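R.MvaI (Kocuria varians, PDB 2OA9) is a monomeric restriction endonuclease of the PDDEXK clan that recognises its DNA target asymmetrically and probably cleaves it with the help of divalent metal ions. Local coordinates at residues 125-130 and 194-199; 133-136 and 142-145; 148-153 and 230-235; 204-209 and 240-245. All blocks are in the same frame, centred on the assembly; numbering follows the deposited sequence.

Interaction 1: 125-130 and 194-199; sequences IDWESQ and TVQSLC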
loop_
_atom_site.group_PDB
_atom_site.type_symbol
_atom_site.label_atom_id
_atom_site.label_comp_id
_atom_site.label_asym_id
_atom_site.label_seq_id
_atom_site.Cartn_x
_atom_site.Cartn_y
_atom_site.Cartn_z
ATOM N N ILE A 125 -16.638 5.677 6.559
ATOM C CA ILE A 125 -15.905 5.871 7.795
ATOM C C ILE A 125 -16.863 6.316 8.894
ATOM O O ILE A 125 -17.460 7.371 8.826
ATOM C CB ILE A 125 -14.725 6.885 7.637
ATOM C CG1 ILE A 125 -13.888 6.648 6.384
ATOM C CG2 ILE A 125 -13.848 6.823 8.884
ATOM C CD1 ILE A 125 -13.128 5.298 6.286
ATOM N N ASP A 126 -16.987 5.494 9.929
ATOM C CA ASP A 126 -17.777 5.816 11.108
ATOM C C ASP A 126 -16.824 6.477 12.105
ATOM O O ASP A 126 -16.345 5.832 13.008
ATOM C CB ASP A 126 -18.388 4.520 11.647
ATOM C CG ASP A 126 -19.363 4.729 12.744
ATOM O OD1 ASP A 126 -19.415 5.867 13.331
ATOM O OD2 ASP A 126 -20.099 3.784 13.080
ATOM N N TRP A 127 -16.588 7.766 11.926
ATOM C CA TRP A 127 -15.563 8.467 12.701
ATOM C C TRP A 127 -15.846 8.452 14.212
ATOM O O TRP A 127 -14.926 8.338 15.026
ATOM C CB TRP A 127 -15.413 9.920 12.209
ATOM C CG TRP A 127 -14.809 10.065 10.831
ATOM C CD1 TRP A 127 -15.482 10.263 9.643
ATOM C CD2 TRP A 127 -13.412 10.043 10.490
ATOM N NE1 TRP A 127 -14.584 10.334 8.609
ATOM C CE2 TRP A 127 -13.311 10.225 9.100
ATOM C CE3 TRP A 127 -12.226 9.913 11.228
ATOM C CZ2 TRP A 127 -12.088 10.216 8.435
ATOM C CZ3 TRP A 127 -11.023 9.928 10.554
ATOM C CH2 TRP A 127 -10.966 10.091 9.194
ATOM N N GLU A 128 -17.114 8.571 14.584
ATOM C CA GLU A 128 -17.484 8.632 16.001
ATOM C C GLU A 128 -17.245 7.310 16.717
ATOM O O GLU A 128 -16.827 7.284 17.860
ATOM C CB GLU A 128 -18.938 9.061 16.173
ATOM C CG GLU A 128 -19.390 9.207 17.633
ATOM C CD GLU A 128 -18.679 10.308 18.417
ATOM O OE1 GLU A 128 -18.039 11.204 17.800
ATOM O OE2 GLU A 128 -18.783 10.297 19.671
ATOM N N SER A 129 -17.514 6.201 16.043
ATOM C CA SER A 129 -17.244 4.888 16.612
ATOM C C SER A 129 -15.816 4.410 16.313
ATOM O O SER A 129 -15.416 3.367 16.799
ATOM C CB SER A 129 -18.282 3.876 16.126
ATOM O OG SER A 129 -19.564 4.306 16.586
ATOM N N GLN A 130 -15.063 5.185 15.543
ATOM C CA GLN A 130 -13.706 4.819 15.151
ATOM C C GLN A 130 -13.662 3.455 14.507
ATOM O O GLN A 130 -12.850 2.611 14.874
ATOM C CB GLN A 130 -12.759 4.839 16.359
ATOM C CG GLN A 130 -12.793 6.085 17.168
ATOM C CD GLN A 130 -11.586 6.924 16.943
ATOM O OE1 GLN A 130 -10.624 6.861 17.721
ATOM N NE2 GLN A 130 -11.608 7.716 15.874
ATOM N N THR A 194 -0.713 8.063 8.872
ATOM C CA THR A 194 -1.595 7.922 10.025
ATOM C C THR A 194 -2.882 7.202 9.650
ATOM O O THR A 194 -3.289 7.171 8.487
ATOM C CB THR A 194 -2.002 9.267 10.614
ATOM O OG1 THR A 194 -2.718 10.012 9.635
ATOM C CG2 THR A 194 -0.787 10.154 10.998
ATOM N N VAL A 195 -3.552 6.628 10.653
ATOM C CA VAL A 195 -4.853 6.039 10.395
ATOM C C VAL A 195 -5.859 7.087 9.919
ATOM O O VAL A 195 -6.684 6.797 9.097
ATOM C CB VAL A 195 -5.376 5.190 11.597
ATOM C CG1 VAL A 195 -5.680 6.059 12.785
ATOM C CG2 VAL A 195 -6.567 4.339 11.143
ATOM N N GLN A 196 -5.789 8.303 10.435
ATOM C CA GLN A 196 -6.692 9.360 10.002
ATOM C C GLN A 196 -6.507 9.685 8.524
ATOM O O GLN A 196 -7.479 9.883 7.802
ATOM C CB GLN A 196 -6.499 10.623 10.838
ATOM C CG GLN A 196 -7.056 10.503 12.229
ATOM C CD GLN A 196 -6.145 9.706 13.155
ATOM O OE1 GLN A 196 -4.934 9.564 12.900
ATOM N NE2 GLN A 196 -6.725 9.179 14.232
ATOM N N SER A 197 -5.254 9.710 8.071
ATOM C CA SER A 197 -4.973 10.007 6.666
ATOM C C SER A 197 -5.412 8.834 5.789
ATOM O O SER A 197 -5.935 9.016 4.693
ATOM C CB SER A 197 -3.487 10.249 6.468
ATOM O OG SER A 197 -3.065 11.469 6.996
ATOM N N LEU A 198 -5.212 7.625 6.296
ATOM C CA LEU A 198 -5.672 6.441 5.603
ATOM C C LEU A 198 -7.149 6.511 5.353
ATOM O O LEU A 198 -7.615 6.250 4.258
ATOM C CB LEU A 198 -5.331 5.191 6.414
ATOM C CG LEU A 198 -5.874 3.866 5.890
ATOM C CD1 LEU A 198 -5.023 3.434 4.732
ATOM C CD2 LEU A 198 -5.903 2.767 6.960
ATOM N N CYS A 199 -7.901 6.836 6.400
ATOM C CA CYS A 199 -9.338 6.895 6.286
ATOM C C CYS A 199 -9.796 8.056 5.403
ATOM O O CYS A 199 -10.742 7.880 4.656
ATOM C CB CYS A 199 -9.960 6.999 7.660
ATOM S SG CYS A 199 -9.796 5.467 8.631
#
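Cys199, on which Ile125 and Trp127 converge, is fixed in the first turns of helix 195-204 by a backbone bond from Cys199 N to Val195 O, 3.0 Å long. Its CB is the meeting point of the contact. Trp127 CH2 comes within 3.6 Å of Cys199 CB, approaching it at a slant to the ring, while Ile125 CD1 reaches the same carbon at 3.8 Å. The indole also points its benzene edge at the helix backbone, with Gln196 O near the ring plane, 3.8 Å from Trp127 CH2. Cys199 SG makes an oblique sulfur-aromatic contact, 5.3 Å from the centroid of the six-membered ring of Trp127. On that same side of the indole, Ile125 CG2 sits 3.4 Å above the plane of the Trp127 ring. The first torsion of Trp127 (chi1 -69°) sets CG anti to the carbonyl carbon and carries the ring back over Ile125. At the polar end, Trp127 NE1 is hydrogen-bonded to Glu203 of the same helix. With an alanine in place of Ile125, CG2 and CD1 are gone, and the indole would probably lose the support under its face and be freer to tilt. The contact thus joins the end of strand 119-126 and the turn after it to the start of the helix; Ile125, with Asp124, belongs to a calcium site known in this protein. Between the two segments the attraction is essentially apolar, and the bond to Glu203 supplies the directional hold on the ring.

Interaction 2: 133-136 and 142-145; sequences RLEV and IMID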
loop_
_atom_site.group_PDB
_atom_site.type_symbol
_atom_site.label_atom_id
_atom_site.label_comp_id
_atom_site.label_asym_id
_atom_site.label_seq_id
_atom_site.Cartn_x
_atom_site.Cartn_y
_atom_site.Cartn_z
ATOM N N ARG A 133 -16.466 0.913 8.004
ATOM C CA ARG A 133 -17.524 -0.032 7.684
ATOM C C ARG A 133 -17.612 -0.359 6.220
ATOM O O ARG A 133 -17.438 0.522 5.357
ATOM C CB ARG A 133 -18.882 0.524 8.110
ATOM C CG ARG A 133 -19.003 0.795 9.557
ATOM C CD ARG A 133 -20.378 1.249 10.004
ATOM N NE ARG A 133 -20.473 1.411 11.462
ATOM C CZ ARG A 133 -20.723 0.417 12.318
ATOM N NH1 ARG A 133 -20.938 -0.827 11.903
ATOM N NH2 ARG A 133 -20.746 0.660 13.623
ATOM N N LEU A 134 -17.888 -1.633 5.949
ATOM C CA LEU A 134 -18.315 -2.080 4.620
ATOM C C LEU A 134 -19.828 -2.019 4.505
ATOM O O LEU A 134 -20.527 -2.781 5.173
ATOM C CB LEU A 134 -17.801 -3.508 4.352
ATOM C CG LEU A 134 -18.152 -4.125 2.995
ATOM C CD1 LEU A 134 -17.454 -3.375 1.922
ATOM C CD2 LEU A 134 -17.759 -5.539 2.963
ATOM N N GLU A 135 -20.327 -1.144 3.632
ATOM C CA GLU A 135 -21.716 -1.084 3.282
ATOM C C GLU A 135 -22.050 -1.965 2.094
ATOM O O GLU A 135 -21.318 -1.958 1.094
ATOM C CB GLU A 135 -22.090 0.368 2.939
ATOM C CG GLU A 135 -21.921 1.375 4.066
ATOM C CD GLU A 135 -22.216 2.813 3.642
ATOM O OE1 GLU A 135 -22.012 3.192 2.457
ATOM O OE2 GLU A 135 -22.617 3.570 4.550
ATOM N N VAL A 136 -23.156 -2.696 2.214
ATOM C CA VAL A 136 -23.606 -3.623 1.190
ATOM C C VAL A 136 -24.988 -3.195 0.743
ATOM O O VAL A 136 -25.866 -2.956 1.564
ATOM C CB VAL A 136 -23.609 -5.072 1.682
ATOM C CG1 VAL A 136 -23.867 -5.999 0.556
ATOM C CG2 VAL A 136 -22.274 -5.457 2.375
ATOM N N ILE A 142 -31.013 -0.637 -1.870
ATOM C CA ILE A 142 -31.262 -0.773 -0.444
ATOM C C ILE A 142 -29.924 -1.112 0.221
ATOM O O ILE A 142 -29.318 -2.114 -0.137
ATOM C CB ILE A 142 -32.280 -1.894 -0.134
ATOM C CG1 ILE A 142 -33.622 -1.657 -0.844
ATOM C CG2 ILE A 142 -32.480 -2.010 1.394
ATOM C CD1 ILE A 142 -34.418 -0.536 -0.226
ATOM N N MET A 143 -29.506 -0.327 1.210
ATOM C CA MET A 143 -28.328 -0.655 2.040
ATOM C C MET A 143 -28.764 -1.675 3.083
ATOM O O MET A 143 -29.431 -1.343 4.063
ATOM C CB MET A 143 -27.782 0.607 2.715
ATOM C CG MET A 143 -26.331 0.884 2.633
ATOM S SD MET A 143 -25.557 1.288 4.191
ATOM C CE MET A 143 -25.540 -0.409 4.743
ATOM N N ILE A 144 -28.393 -2.919 2.850
ATOM C CA ILE A 144 -28.942 -4.052 3.605
ATOM C C ILE A 144 -28.063 -4.395 4.793
ATOM O O ILE A 144 -28.492 -5.147 5.676
ATOM C CB ILE A 144 -29.273 -5.293 2.707
ATOM C CG1 ILE A 144 -28.043 -5.724 1.918
ATOM C CG2 ILE A 144 -30.474 -5.006 1.761
ATOM C CD1 ILE A 144 -28.169 -7.006 1.176
ATOM N N ASP A 145 -26.833 -3.890 4.824
ATOM C CA ASP A 145 -25.882 -4.339 5.851
ATOM C C ASP A 145 -24.721 -3.391 5.920
ATOM O O ASP A 145 -24.087 -3.150 4.893
ATOM C CB ASP A 145 -25.394 -5.735 5.442
ATOM C CG ASP A 145 -24.490 -6.428 6.461
ATOM O OD1 ASP A 145 -24.391 -6.004 7.620
ATOM O OD2 ASP A 145 -23.911 -7.506 6.172
#
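Glu135 lies across Met143 at about a right angle, and the thioether sulfur follows it along most of its length. Glu135 CB is 3.8 Å from Met143 SD and also has the methyl CE near it; one atom further out, Glu135 CG makes the closest approach to Met143 SD, at 3.6 Å. The carboxylate carbon CD and the oxygen OE2 still touch the sulfur, whereas OE1 forms a salt bridge with Lys122 on the neighbouring strand 119-126. Glu135 also lies close to Asp124 of a calcium site known in this protein. Beside this pair, the backbones of the antiparallel hairpin 131-138/143-151 are joined through a classic beta bulge, in which Ile144 and Asp145 together stand opposite the single residue Val136. Val136 N donates to Asp145 O at 2.9 Å, and Ile144 N returns a bond to Val136 O at 2.8 Å. The CA-H groups of Glu135 and Met143 add weaker contacts to these two carbonyl oxygens. Ile144 has CG1 between its backbone N and carbonyl carbon (chi1 55°), which brings CG1 to 3.5 Å from Val136 O. The Asp145 carboxylate bonds to Ser147 and Tyr91.

Interaction 3: 148-153 and 230-235; sequences VYWSFD and TAFRIN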
loop_
_atom_site.group_PDB
_atom_site.type_symbol
_atom_site.label_atom_id
_atom_site.label_comp_id
_atom_site.label_asym_id
_atom_site.label_seq_id
_atom_site.Cartn_x
_atom_site.Cartn_y
_atom_site.Cartn_z
ATOM N N VAL A 148 -20.105 -5.135 8.964
ATOM C CA VAL A 148 -18.731 -5.561 8.827
ATOM C C VAL A 148 -17.824 -4.341 8.940
ATOM O O VAL A 148 -18.062 -3.316 8.279
ATOM C CB VAL A 148 -18.513 -6.326 7.478
ATOM C CG1 VAL A 148 -17.065 -6.613 7.304
ATOM C CG2 VAL A 148 -19.344 -7.633 7.433
ATOM N N TYR A 149 -16.804 -4.420 9.802
ATOM C CA TYR A 149 -15.933 -3.261 10.012
ATOM C C TYR A 149 -14.555 -3.635 10.439
ATOM O O TYR A 149 -14.318 -4.744 10.901
ATOM C CB TYR A 149 -16.544 -2.234 11.003
ATOM C CG TYR A 149 -16.617 -2.642 12.473
ATOM C CD1 TYR A 149 -15.484 -2.698 13.263
ATOM C CD2 TYR A 149 -17.840 -2.878 13.067
ATOM C CE1 TYR A 149 -15.564 -3.011 14.616
ATOM C CE2 TYR A 149 -17.940 -3.198 14.415
ATOM C CZ TYR A 149 -16.802 -3.268 15.178
ATOM O OH TYR A 149 -16.958 -3.640 16.496
ATOM N N TRP A 150 -13.663 -2.678 10.278
ATOM C CA TRP A 150 -12.282 -2.712 10.770
ATOM C C TRP A 150 -12.175 -1.636 11.804
ATOM O O TRP A 150 -12.509 -0.486 11.525
ATOM C CB TRP A 150 -11.266 -2.381 9.645
ATOM C CG TRP A 150 -11.171 -3.354 8.527
ATOM C CD1 TRP A 150 -10.237 -4.336 8.379
ATOM C CD2 TRP A 150 -12.027 -3.445 7.386
ATOM N NE1 TRP A 150 -10.437 -5.022 7.209
ATOM C CE2 TRP A 150 -11.557 -4.519 6.589
ATOM C CE3 TRP A 150 -13.167 -2.753 6.962
ATOM C CZ2 TRP A 150 -12.190 -4.887 5.407
ATOM C CZ3 TRP A 150 -13.777 -3.111 5.795
ATOM C CH2 TRP A 150 -13.288 -4.174 5.017
ATOM N N SER A 151 -11.726 -1.945 13.007
ATOM C CA SER A 151 -11.504 -0.878 13.964
ATOM C C SER A 151 -10.329 0.010 13.604
ATOM O O SER A 151 -9.362 -0.450 12.979
ATOM C CB SER A 151 -11.245 -1.474 15.363
ATOM O OG SER A 151 -10.065 -2.259 15.369
ATOM N N PHE A 152 -10.371 1.273 14.007
ATOM C CA PHE A 152 -9.227 2.148 13.787
ATOM C C PHE A 152 -7.976 1.570 14.464
ATOM O O PHE A 152 -6.894 1.672 13.920
ATOM C CB PHE A 152 -9.455 3.557 14.362
ATOM C CG PHE A 152 -10.263 4.519 13.486
ATOM C CD1 PHE A 152 -10.217 5.887 13.730
ATOM C CD2 PHE A 152 -11.056 4.069 12.455
ATOM C CE1 PHE A 152 -10.952 6.775 12.964
ATOM C CE2 PHE A 152 -11.807 4.943 11.712
ATOM C CZ PHE A 152 -11.752 6.296 11.944
ATOM N N ASP A 153 -8.120 0.978 15.650
ATOM C CA ASP A 153 -6.949 0.454 16.360
ATOM C C ASP A 153 -6.288 -0.685 15.599
ATOM O O ASP A 153 -5.066 -0.786 15.579
ATOM C CB ASP A 153 -7.340 0.006 17.786
ATOM C CG ASP A 153 -7.590 1.188 18.705
ATOM O OD1 ASP A 153 -8.041 0.977 19.851
ATOM O OD2 ASP A 153 -7.368 2.370 18.353
ATOM N N THR A 230 -7.831 -8.819 3.343
ATOM C CA THR A 230 -8.263 -7.702 2.516
ATOM C C THR A 230 -7.133 -6.673 2.391
ATOM O O THR A 230 -6.532 -6.292 3.388
ATOM C CB THR A 230 -9.481 -7.090 3.179
ATOM O OG1 THR A 230 -10.532 -8.090 3.121
ATOM C CG2 THR A 230 -9.980 -5.867 2.455
ATOM N N ALA A 231 -6.833 -6.260 1.183
ATOM C CA ALA A 231 -5.636 -5.461 0.936
ATOM C C ALA A 231 -6.049 -3.976 0.855
ATOM O O ALA A 231 -6.979 -3.626 0.147
ATOM C CB ALA A 231 -4.941 -5.901 -0.318
ATOM N N PHE A 232 -5.269 -3.115 1.507
ATOM C CA PHE A 232 -5.467 -1.682 1.486
ATOM C C PHE A 232 -4.430 -1.130 0.556
ATOM O O PHE A 232 -3.239 -1.305 0.793
ATOM C CB PHE A 232 -5.381 -1.095 2.907
ATOM C CG PHE A 232 -6.553 -1.448 3.766
ATOM C CD1 PHE A 232 -6.777 -2.735 4.195
ATOM C CD2 PHE A 232 -7.463 -0.487 4.139
ATOM C CE1 PHE A 232 -7.881 -3.038 4.946
ATOM C CE2 PHE A 232 -8.556 -0.780 4.929
ATOM C CZ PHE A 232 -8.769 -2.063 5.321
ATOM N N ARG A 233 -4.888 -0.581 -0.569
ATOM C CA ARG A 233 -4.018 -0.285 -1.708
ATOM C C ARG A 233 -4.116 1.159 -2.156
ATOM O O ARG A 233 -5.147 1.776 -2.095
ATOM C CB ARG A 233 -4.368 -1.207 -2.885
ATOM C CG ARG A 233 -4.368 -2.675 -2.517
ATOM C CD ARG A 233 -4.675 -3.632 -3.625
ATOM N NE ARG A 233 -3.484 -4.014 -4.331
ATOM C CZ ARG A 233 -3.524 -4.745 -5.431
ATOM N NH1 ARG A 233 -4.701 -5.164 -5.878
ATOM N NH2 ARG A 233 -2.411 -5.039 -6.086
ATOM N N ILE A 234 -3.005 1.671 -2.647
ATOM C CA ILE A 234 -2.895 3.057 -3.073
ATOM C C ILE A 234 -1.869 3.155 -4.203
ATOM O O ILE A 234 -0.844 2.474 -4.177
ATOM C CB ILE A 234 -2.488 3.991 -1.870
ATOM C CG1 ILE A 234 -2.579 5.457 -2.266
ATOM C CG2 ILE A 234 -1.088 3.655 -1.339
ATOM C CD1 ILE A 234 -2.312 6.432 -1.105
ATOM N N ASN A 235 -2.153 4.014 -5.167
ATOM C CA ASN A 235 -1.165 4.357 -6.199
ATOM C C ASN A 235 0.026 5.000 -5.542
ATOM O O ASN A 235 -0.098 5.820 -4.619
ATOM C CB ASN A 235 -1.804 5.276 -7.208
ATOM C CG ASN A 235 -0.827 5.810 -8.211
ATOM O OD1 ASN A 235 -0.085 6.731 -7.973
ATOM N ND2 ASN A 235 -0.851 5.192 -9.399
#
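A T-shaped aromatic pair in the protein interior ties strand 143-151, an outer strand of the three-stranded antiparallel sheet, to strand 225-235 of the five-stranded antiparallel sheet. Phe232 presents its edge to the face of Trp150. The planes stand at 89°, and the centroids of the Phe232 ring and the Trp150 five-membered ring are 5.2 Å apart. The leading atom, Phe232 CZ, lies 3.8 Å above the Trp150 plane, displaced toward the rim, and is 3.9 Å from Trp150 CE2; Phe232 CE1 is equally near Trp150 NE1. Next to it, the methyl of Thr230 meets the benzene part of the indole obliquely, with Thr230 CG2 at 3.8 Å from Trp150 CZ2. OG1 lies beside the backbone N of Thr230 (chi1 -66°), which leaves the methyl CG2 anti to that N and turned to the indole. Trp150 NE1 is hydrogen-bonded to the carbonyl of Lys75, which helps to fix the rotation of the indole, and Phe232 is itself stacked with Phe73. Val132 and Pro77 also pack against Trp150. A leucine in place of Trp150 has neither the broad face nor the N-H, so the Phe232 edge would probably face a gap and the Lys75 carbonyl would be left without this donor. The perpendicular geometry points the slightly positive hydrogens of the Phe232 edge at the electron-rich pyrrole part of Trp150, adding a modest electrostatic attraction to the dispersion that holds the two sheets together here.

Interaction 4: 204-209 and 240-245; sequences NGDIKV and LEYGEV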
loop_
_atom_site.group_PDB
_atom_site.type_symbol
_atom_site.label_atom_id
_atom_site.label_comp_id
_atom_site.label_asym_id
_atom_site.label_seq_id
_atom_site.Cartn_x
_atom_site.Cartn_y
_atom_site.Cartn_z
ATOM N N ASN A 204 -11.871 9.837 0.042
ATOM C CA ASN A 204 -11.542 10.638 -1.160
ATOM C C ASN A 204 -11.544 9.835 -2.455
ATOM O O ASN A 204 -11.567 10.415 -3.517
ATOM C CB ASN A 204 -10.174 11.280 -0.995
ATOM C CG ASN A 204 -10.147 12.315 0.141
ATOM O OD1 ASN A 204 -11.199 12.760 0.601
ATOM N ND2 ASN A 204 -8.969 12.662 0.595
ATOM N N GLY A 205 -11.531 8.504 -2.344
ATOM C CA GLY A 205 -11.466 7.584 -3.465
ATOM C C GLY A 205 -10.058 7.246 -3.902
ATOM O O GLY A 205 -9.862 6.560 -4.902
ATOM N N ASP A 206 -9.060 7.670 -3.137
ATOM C CA ASP A 206 -7.653 7.456 -3.441
ATOM C C ASP A 206 -7.051 6.186 -2.878
ATOM O O ASP A 206 -6.047 5.696 -3.372
ATOM C CB ASP A 206 -6.808 8.660 -2.938
ATOM C CG ASP A 206 -7.020 9.919 -3.752
ATOM O OD1 ASP A 206 -7.429 9.886 -4.932
ATOM O OD2 ASP A 206 -6.766 11.048 -3.218
ATOM N N ILE A 207 -7.689 5.619 -1.877
ATOM C CA ILE A 207 -7.205 4.363 -1.254
ATOM C C ILE A 207 -8.309 3.354 -1.397
ATOM O O ILE A 207 -9.449 3.636 -1.112
ATOM C CB ILE A 207 -6.790 4.593 0.207
ATOM C CG1 ILE A 207 -5.711 5.694 0.283
ATOM C CG2 ILE A 207 -6.350 3.312 0.923
ATOM C CD1 ILE A 207 -5.126 5.936 1.664
ATOM N N LYS A 208 -7.971 2.156 -1.853
ATOM C CA LYS A 208 -8.983 1.171 -2.179
ATOM C C LYS A 208 -8.848 0.023 -1.223
ATOM O O LYS A 208 -7.780 -0.253 -0.729
ATOM C CB LYS A 208 -8.760 0.626 -3.593
ATOM C CG LYS A 208 -8.748 1.668 -4.707
ATOM C CD LYS A 208 -9.864 2.648 -4.584
ATOM C CE LYS A 208 -9.976 3.547 -5.823
ATOM N NZ LYS A 208 -11.294 4.218 -5.855
ATOM N N VAL A 209 -9.957 -0.672 -1.004
ATOM C CA VAL A 209 -10.025 -1.864 -0.160
ATOM C C VAL A 209 -10.342 -3.021 -1.116
ATOM O O VAL A 209 -11.445 -3.102 -1.657
ATOM C CB VAL A 209 -11.123 -1.660 0.887
ATOM C CG1 VAL A 209 -11.286 -2.862 1.749
ATOM C CG2 VAL A 209 -10.798 -0.418 1.758
ATOM N N LEU A 240 2.268 10.177 -1.829
ATOM C CA LEU A 240 2.897 11.449 -1.499
ATOM C C LEU A 240 1.908 12.538 -1.130
ATOM O O LEU A 240 2.288 13.550 -0.560
ATOM C CB LEU A 240 3.799 11.945 -2.637
ATOM C CG LEU A 240 4.872 10.937 -3.076
ATOM C CD1 LEU A 240 5.692 11.483 -4.187
ATOM C CD2 LEU A 240 5.791 10.548 -1.871
ATOM N N GLU A 241 0.636 12.345 -1.431
ATOM C CA GLU A 241 -0.408 13.278 -0.961
ATOM C C GLU A 241 -0.776 13.061 0.497
ATOM O O GLU A 241 -1.120 13.998 1.223
ATOM C CB GLU A 241 -1.656 13.120 -1.836
ATOM C CG GLU A 241 -2.966 13.775 -1.352
ATOM C CD GLU A 241 -4.167 13.567 -2.258
ATOM O OE1 GLU A 241 -4.004 13.138 -3.399
ATOM O OE2 GLU A 241 -5.304 13.847 -1.825
ATOM N N TYR A 242 -0.710 11.810 0.936
ATOM C CA TYR A 242 -1.194 11.409 2.263
ATOM C C TYR A 242 -0.132 11.184 3.337
ATOM O O TYR A 242 -0.433 11.305 4.526
ATOM C CB TYR A 242 -2.014 10.122 2.164
ATOM C CG TYR A 242 -3.286 10.357 1.414
ATOM C CD1 TYR A 242 -4.445 10.784 2.077
ATOM C CD2 TYR A 242 -3.354 10.244 0.011
ATOM C CE1 TYR A 242 -5.587 11.065 1.401
ATOM C CE2 TYR A 242 -4.518 10.513 -0.700
ATOM C CZ TYR A 242 -5.650 10.921 0.007
ATOM O OH TYR A 242 -6.776 11.204 -0.638
ATOM N N GLY A 243 1.074 10.838 2.924
ATOM C CA GLY A 243 2.093 10.407 3.880
ATOM C C GLY A 243 2.910 11.572 4.388
ATOM O O GLY A 243 2.855 12.682 3.827
ATOM N N GLU A 244 3.651 11.335 5.461
ATOM C CA GLU A 244 4.717 12.232 5.889
ATOM C C GLU A 244 5.861 11.992 4.923
ATOM O O GLU A 244 6.302 10.866 4.766
ATOM C CB GLU A 244 5.126 11.913 7.326
ATOM C CG GLU A 244 6.298 12.741 7.879
ATOM C CD GLU A 244 6.081 14.245 7.785
ATOM O OE1 GLU A 244 4.918 14.688 7.851
ATOM O OE2 GLU A 244 7.078 14.992 7.639
ATOM N N VAL A 245 6.377 13.052 4.308
ATOM C CA VAL A 245 7.391 12.918 3.282
ATOM C C VAL A 245 8.484 13.959 3.495
ATOM O O VAL A 245 8.178 15.125 3.677
ATOM C CB VAL A 245 6.787 13.146 1.885
ATOM C CG1 VAL A 245 7.887 13.050 0.838
ATOM C CG2 VAL A 245 5.701 12.132 1.610
#
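Tyr242 OH is gripped from two sides by residues of 204-209, the tight part of this contact. Asn204 ND2 donates to Tyr242 OH at 2.9 Å along a nearly straight path of 168°, with the hydroxyl in the amide plane. The hydroxyl in turn donates to Asp206 OD2, only 2.6 Å away, reaching its anti side. The Asp206 carboxylate is turned 75° against the ring, and its CB packs 3.7 Å from Tyr242 CE2. The buried ring also touches Ile234, Leu193 and Arg200, and Glu241 CG lies 3.6 Å above one face of the Tyr242 ring. Looser is the exposed outer side, where Glu241 extends its chain past the tyrosine until Glu241 OE2 is 3.5 Å from Asp206 OD2. These are like charges with no bond between them; Asp206 also has a long, weak ion pair with Lys238. Gly205, with its positive phi, closes helix 195-204 in a Schellman motif, and Lys208 NZ bonds to Gly205 O. Beyond that helix end, Asp206 and Glu241 are both ligands of a cadmium site seen in this crystal, and two neighbouring carboxylates of this kind are consistent with a divalent cation site.

Interaction 3 is the buried one, aromatic and apolar between its segments. Interactions 1, 2 and 4 are partly buried; interaction 1 is still mainly apolar between its segments, while 2 and 4 depend on hydrogen bonds. Interactions 1, 2 and 3 all draw on the three-stranded sheet: 125-130 and 133-136 are joined by the Asp126-Arg133 salt bridge, and 142-145 and 148-153 share one strand. Phe152 of interaction 3 packs on Ile125, Trp127 and Cys199 of interaction 1. Interaction 4 shares helix 195-204 with interaction 1 and the five-stranded sheet with interaction 3, where the backbones of Arg233 and Lys208 are probably hydrogen-bonded. Interaction 2, farthest out, relies on strand hydrogen bonds; interaction 4 relies on side-chain bonds to the tyrosine hydroxyl.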